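Local coordinates for amidohydrolase (Brucella melitensis biovar Abortus, PDB 4F0L), which probably acts as a metal-dependent deaminase of the amidohydrolase family, holding a single metal ion in its active site, at residues M61-G75 and G325-G337. Residues are numbered along the deposited sequence; the frame is centred on the assembly and turned at random.
Sequences MANLHSHAFQYGMAG and GIGSDSNVLIGIG. With FE (Fe (III) ion), chain E.
H65, H67 and D329 grip one iron(III) ion from both segments. The ion lies 2.2 Å from H65 NE2 and 2.4 Å from D329 OD1. H241 and two waters complete its shell. The D329 carboxylate runs beside both imidazoles, its plane turned 67° from the H65 ring and 70° from the H67 ring. Its CG stands opposite the backbone N (chi1 -175°), which carries OD1 to the metal.

Backbone bonds hold the two segments together beside the metal. D329 N donates to H65 O, and H67 N donates to D329 O at 3.1 Å, so D329 is bridged to the chain on both sides of S66. H67 ND1 is hydrogen-bonded to F128 O, which holds the ring's turn.

N63 pairs with S328 through both ends of its amide. OD1 accepts from S328 N, and ND2 donates almost straight to S328 OG at 2.8 Å. N331 ND2 donates to S66 OG, which lies close to the plane of the N331 amide; E127 also binds that hydroxyl. A weak bond also runs from N331 ND2 to H67 O.

L64 CD2 packs on G325 CA at 3.5 Å. I336 CD1 meets M61 CB at the start of 61-75.

Strands 56-66 and 323-326 are the first and last of the TIM barrel. At or just past their ends sit the HxH pair and the aspartate of a mononuclear amidohydrolase metal site.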
loop_
_atom_site.group_PDB
_atom_site.type_symbol
_atom_site.label_atom_id
_atom_site.label_comp_id
_atom_site.label_asym_id
_atom_site.label_seq_id
_atom_site.Cartn_x
_atom_site.Cartn_y
_atom_site.Cartn_z
ATOM N N MET B 61 -12.184 3.589 13.767
ATOM C CA MET B 61 -10.878 3.058 14.116
ATOM C C MET B 61 -10.092 4.105 14.883
ATOM O O MET B 61 -9.977 5.267 14.453
ATOM C CB MET B 61 -10.125 2.697 12.839
ATOM C CG MET B 61 -8.752 2.071 13.043
ATOM S SD MET B 61 -8.808 0.427 13.759
ATOM C CE MET B 61 -9.505 -0.390 12.319
ATOM N N ALA B 62 -9.510 3.699 15.998
ATOM C CA ALA B 62 -8.531 4.572 16.661
ATOM C C ALA B 62 -7.245 4.568 15.891
ATOM O O ALA B 62 -6.755 3.516 15.412
ATOM C CB ALA B 62 -8.282 4.151 18.125
ATOM N N ASN B 63 -6.648 5.753 15.786
ATOM C CA ASN B 63 -5.314 5.879 15.231
ATOM C C ASN B 63 -4.422 6.081 16.429
ATOM O O ASN B 63 -4.266 7.174 16.914
ATOM C CB ASN B 63 -5.258 7.063 14.254
ATOM C CG ASN B 63 -4.013 7.038 13.378
ATOM O OD1 ASN B 63 -2.888 6.902 13.867
ATOM N ND2 ASN B 63 -4.217 7.138 12.085
ATOM N N LEU B 64 -3.868 5.004 16.965
ATOM C CA LEU B 64 -3.400 5.068 18.354
ATOM C C LEU B 64 -2.016 5.701 18.569
ATOM O O LEU B 64 -1.563 5.748 19.693
ATOM C CB LEU B 64 -3.487 3.681 19.016
ATOM C CG LEU B 64 -2.822 2.466 18.384
ATOM C CD1 LEU B 64 -1.421 2.800 17.895
ATOM C CD2 LEU B 64 -2.803 1.358 19.427
ATOM N N HIS B 65 -1.373 6.230 17.518
ATOM C CA HIS B 65 -0.005 6.797 17.647
ATOM C C HIS B 65 0.274 7.672 16.466
ATOM O O HIS B 65 0.320 7.202 15.319
ATOM C CB HIS B 65 1.032 5.691 17.692
ATOM C CG HIS B 65 2.424 6.146 18.005
ATOM N ND1 HIS B 65 2.810 6.489 19.262
ATOM C CD2 HIS B 65 3.549 6.261 17.206
ATOM C CE1 HIS B 65 4.109 6.855 19.238
ATOM N NE2 HIS B 65 4.569 6.686 17.995
ATOM N N SER B 66 0.435 8.952 16.763
ATOM C CA SER B 66 0.630 10.018 15.798
ATOM C C SER B 66 1.589 11.067 16.356
ATOM O O SER B 66 1.544 11.403 17.527
ATOM C CB SER B 66 -0.713 10.671 15.479
ATOM O OG SER B 66 -0.571 11.931 14.868
ATOM N N HIS B 67 2.482 11.545 15.494
ATOM C CA HIS B 67 3.204 12.790 15.708
ATOM C C HIS B 67 2.780 13.744 14.658
ATOM O O HIS B 67 3.298 13.716 13.528
ATOM C CB HIS B 67 4.710 12.573 15.629
ATOM C CG HIS B 67 5.165 11.338 16.334
ATOM N ND1 HIS B 67 4.972 11.151 17.644
ATOM C CD2 HIS B 67 5.798 10.205 15.861
ATOM C CE1 HIS B 67 5.479 9.939 17.990
ATOM N NE2 HIS B 67 5.977 9.376 16.898
ATOM N N ALA B 68 1.870 14.643 15.025
ATOM C CA ALA B 68 1.137 15.433 14.037
ATOM C C ALA B 68 2.071 16.244 13.140
ATOM O O ALA B 68 1.858 16.306 11.941
ATOM C CB ALA B 68 0.112 16.344 14.693
ATOM N N PHE B 69 3.125 16.830 13.703
ATOM C CA PHE B 69 4.006 17.706 12.914
ATOM C C PHE B 69 4.704 16.998 11.765
ATOM O O PHE B 69 5.021 17.624 10.776
ATOM C CB PHE B 69 5.029 18.441 13.805
ATOM C CG PHE B 69 6.145 17.571 14.321
ATOM C CD1 PHE B 69 7.306 17.417 13.597
ATOM C CD2 PHE B 69 6.031 16.914 15.550
ATOM C CE1 PHE B 69 8.340 16.616 14.084
ATOM C CE2 PHE B 69 7.051 16.119 16.040
ATOM C CZ PHE B 69 8.210 15.965 15.300
ATOM N N GLN B 70 4.919 15.688 11.905
ATOM C CA GLN B 70 5.605 14.918 10.895
ATOM C C GLN B 70 4.786 14.793 9.619
ATOM O O GLN B 70 5.350 14.515 8.545
ATOM C CB GLN B 70 6.050 13.540 11.440
ATOM C CG GLN B 70 7.115 13.684 12.534
ATOM C CD GLN B 70 7.564 12.370 13.134
ATOM O OE1 GLN B 70 7.266 11.316 12.624
ATOM N NE2 GLN B 70 8.355 12.437 14.195
ATOM N N TYR B 71 3.470 14.994 9.714
ATOM C CA TYR B 71 2.620 15.022 8.515
ATOM C C TYR B 71 3.142 16.062 7.527
ATOM O O TYR B 71 3.000 15.908 6.325
ATOM C CB TYR B 71 1.201 15.383 8.898
ATOM C CG TYR B 71 0.144 15.440 7.794
ATOM C CD1 TYR B 71 -0.339 14.281 7.180
ATOM C CD2 TYR B 71 -0.436 16.665 7.442
ATOM C CE1 TYR B 71 -1.323 14.342 6.197
ATOM C CE2 TYR B 71 -1.430 16.742 6.492
ATOM C CZ TYR B 71 -1.868 15.573 5.852
ATOM O OH TYR B 71 -2.870 15.674 4.915
ATOM N N GLY B 72 3.694 17.156 8.044
ATOM C CA GLY B 72 4.266 18.185 7.178
ATOM C C GLY B 72 5.445 17.697 6.337
ATOM O O GLY B 72 5.691 18.221 5.264
ATOM N N MET B 73 6.153 16.677 6.801
ATOM C CA MET B 73 7.319 16.178 6.076
ATOM C C MET B 73 7.012 14.956 5.227
ATOM O O MET B 73 7.915 14.425 4.565
ATOM C CB MET B 73 8.488 15.886 7.035
ATOM C CG MET B 73 8.400 14.544 7.753
ATOM S SD MET B 73 9.583 14.394 9.121
ATOM C CE MET B 73 10.787 13.296 8.352
ATOM N N ALA B 74 5.752 14.531 5.192
ATOM C CA ALA B 74 5.375 13.323 4.455
ATOM C C ALA B 74 5.768 13.457 2.976
ATOM O O ALA B 74 5.428 14.445 2.323
ATOM C CB ALA B 74 3.884 13.055 4.602
ATOM N N GLY B 75 6.501 12.463 2.461
ATOM C CA GLY B 75 6.909 12.453 1.065
ATOM C C GLY B 75 8.196 13.211 0.787
ATOM O O GLY B 75 8.710 13.133 -0.311
ATOM N N GLY B 325 -3.402 -2.270 18.246
ATOM C CA GLY B 325 -3.989 -1.249 17.405
ATOM C C GLY B 325 -2.984 -0.718 16.380
ATOM O O GLY B 325 -1.800 -1.118 16.354
ATOM N N ILE B 326 -3.449 0.190 15.537
ATOM C CA ILE B 326 -2.618 0.782 14.508
ATOM C C ILE B 326 -2.526 2.283 14.642
ATOM O O ILE B 326 -3.495 2.960 15.037
ATOM C CB ILE B 326 -3.103 0.452 13.076
ATOM C CG1 ILE B 326 -4.598 0.795 12.905
ATOM C CG2 ILE B 326 -2.803 -1.017 12.755
ATOM C CD1 ILE B 326 -5.096 0.721 11.463
ATOM N N GLY B 327 -1.335 2.787 14.317
ATOM C CA GLY B 327 -1.073 4.201 14.287
ATOM C C GLY B 327 -0.289 4.640 13.066
ATOM O O GLY B 327 0.658 3.977 12.648
ATOM N N SER B 328 -0.662 5.795 12.526
ATOM C CA SER B 328 0.011 6.343 11.341
ATOM C C SER B 328 1.415 6.892 11.654
ATOM O O SER B 328 2.245 7.015 10.763
ATOM C CB SER B 328 -0.848 7.436 10.745
ATOM O OG SER B 328 -2.063 6.911 10.250
ATOM N N ASP B 329 1.641 7.256 12.910
ATOM C CA ASP B 329 3.001 7.471 13.467
ATOM C C ASP B 329 3.702 8.645 12.777
ATOM O O ASP B 329 3.485 9.798 13.192
ATOM C CB ASP B 329 3.814 6.166 13.438
ATOM C CG ASP B 329 5.202 6.289 14.121
ATOM O OD1 ASP B 329 5.519 7.347 14.712
ATOM O OD2 ASP B 329 5.970 5.311 14.106
ATOM N N SER B 330 4.518 8.379 11.755
ATOM C CA SER B 330 5.211 9.449 11.016
ATOM C C SER B 330 4.240 10.192 10.149
ATOM O O SER B 330 4.536 11.296 9.635
ATOM C CB SER B 330 6.354 8.904 10.122
ATOM O OG SER B 330 5.838 8.151 9.023
ATOM N N ASN B 331 3.066 9.590 9.965
ATOM C CA ASN B 331 2.001 10.232 9.162
ATOM C C ASN B 331 2.412 10.445 7.708
ATOM O O ASN B 331 1.885 11.347 6.994
ATOM C CB ASN B 331 1.517 11.513 9.844
ATOM C CG ASN B 331 0.792 11.209 11.182
ATOM O OD1 ASN B 331 -0.049 10.352 11.224
ATOM N ND2 ASN B 331 1.118 11.922 12.250
ATOM N N VAL B 332 3.317 9.585 7.225
ATOM C CA VAL B 332 3.763 9.645 5.806
ATOM C C VAL B 332 2.625 9.283 4.843
ATOM O O VAL B 332 2.501 9.865 3.721
ATOM C CB VAL B 332 5.010 8.763 5.539
ATOM C CG1 VAL B 332 4.762 7.251 5.838
ATOM C CG2 VAL B 332 5.501 8.942 4.108
ATOM N N LEU B 333 1.774 8.358 5.261
ATOM C CA LEU B 333 0.663 7.882 4.395
ATOM C C LEU B 333 -0.470 7.393 5.294
ATOM O O LEU B 333 -0.236 6.553 6.169
ATOM C CB LEU B 333 1.118 6.736 3.434
ATOM C CG LEU B 333 0.047 6.192 2.412
ATOM C CD1 LEU B 333 -0.602 7.308 1.675
ATOM C CD2 LEU B 333 0.621 5.298 1.335
ATOM N N ILE B 334 -1.663 7.935 5.090
ATOM C CA ILE B 334 -2.794 7.771 6.014
ATOM C C ILE B 334 -3.836 6.796 5.412
ATOM O O ILE B 334 -4.389 7.086 4.390
ATOM C CB ILE B 334 -3.514 9.124 6.302
ATOM C CG1 ILE B 334 -2.538 10.224 6.749
ATOM C CG2 ILE B 334 -4.627 8.909 7.344
ATOM C CD1 ILE B 334 -1.623 9.848 7.920
ATOM N N GLY B 335 -4.056 5.639 6.042
ATOM C CA GLY B 335 -5.058 4.697 5.568
ATOM C C GLY B 335 -5.216 3.457 6.424
ATOM O O GLY B 335 -4.233 2.875 6.875
ATOM N N ILE B 336 -6.456 3.050 6.668
ATOM C CA ILE B 336 -6.697 1.822 7.454
ATOM C C ILE B 336 -6.284 0.641 6.601
ATOM O O ILE B 336 -5.617 -0.252 7.085
ATOM C CB ILE B 336 -8.183 1.694 7.876
ATOM C CG1 ILE B 336 -8.559 2.782 8.901
ATOM C CG2 ILE B 336 -8.473 0.281 8.351
ATOM C CD1 ILE B 336 -10.022 2.835 9.315
ATOM N N GLY B 337 -6.698 0.626 5.349
ATOM C CA GLY B 337 -6.297 -0.448 4.426
ATOM C C GLY B 337 -4.780 -0.538 4.286
ATOM O O GLY B 337 -4.180 -1.616 4.336
HETATM FE FE FE E . 6.407 7.235 16.977
HETATM O O HOH W 1 -6.175 0.996 16.436
HETATM O O HOH W 2 5.919 12.038 7.376
HETATM O O HOH W 3 7.942 8.873 13.750
HETATM O O HOH W 4 7.513 5.604 16.056
HETATM O O HOH W 5 8.322 8.094 16.096
#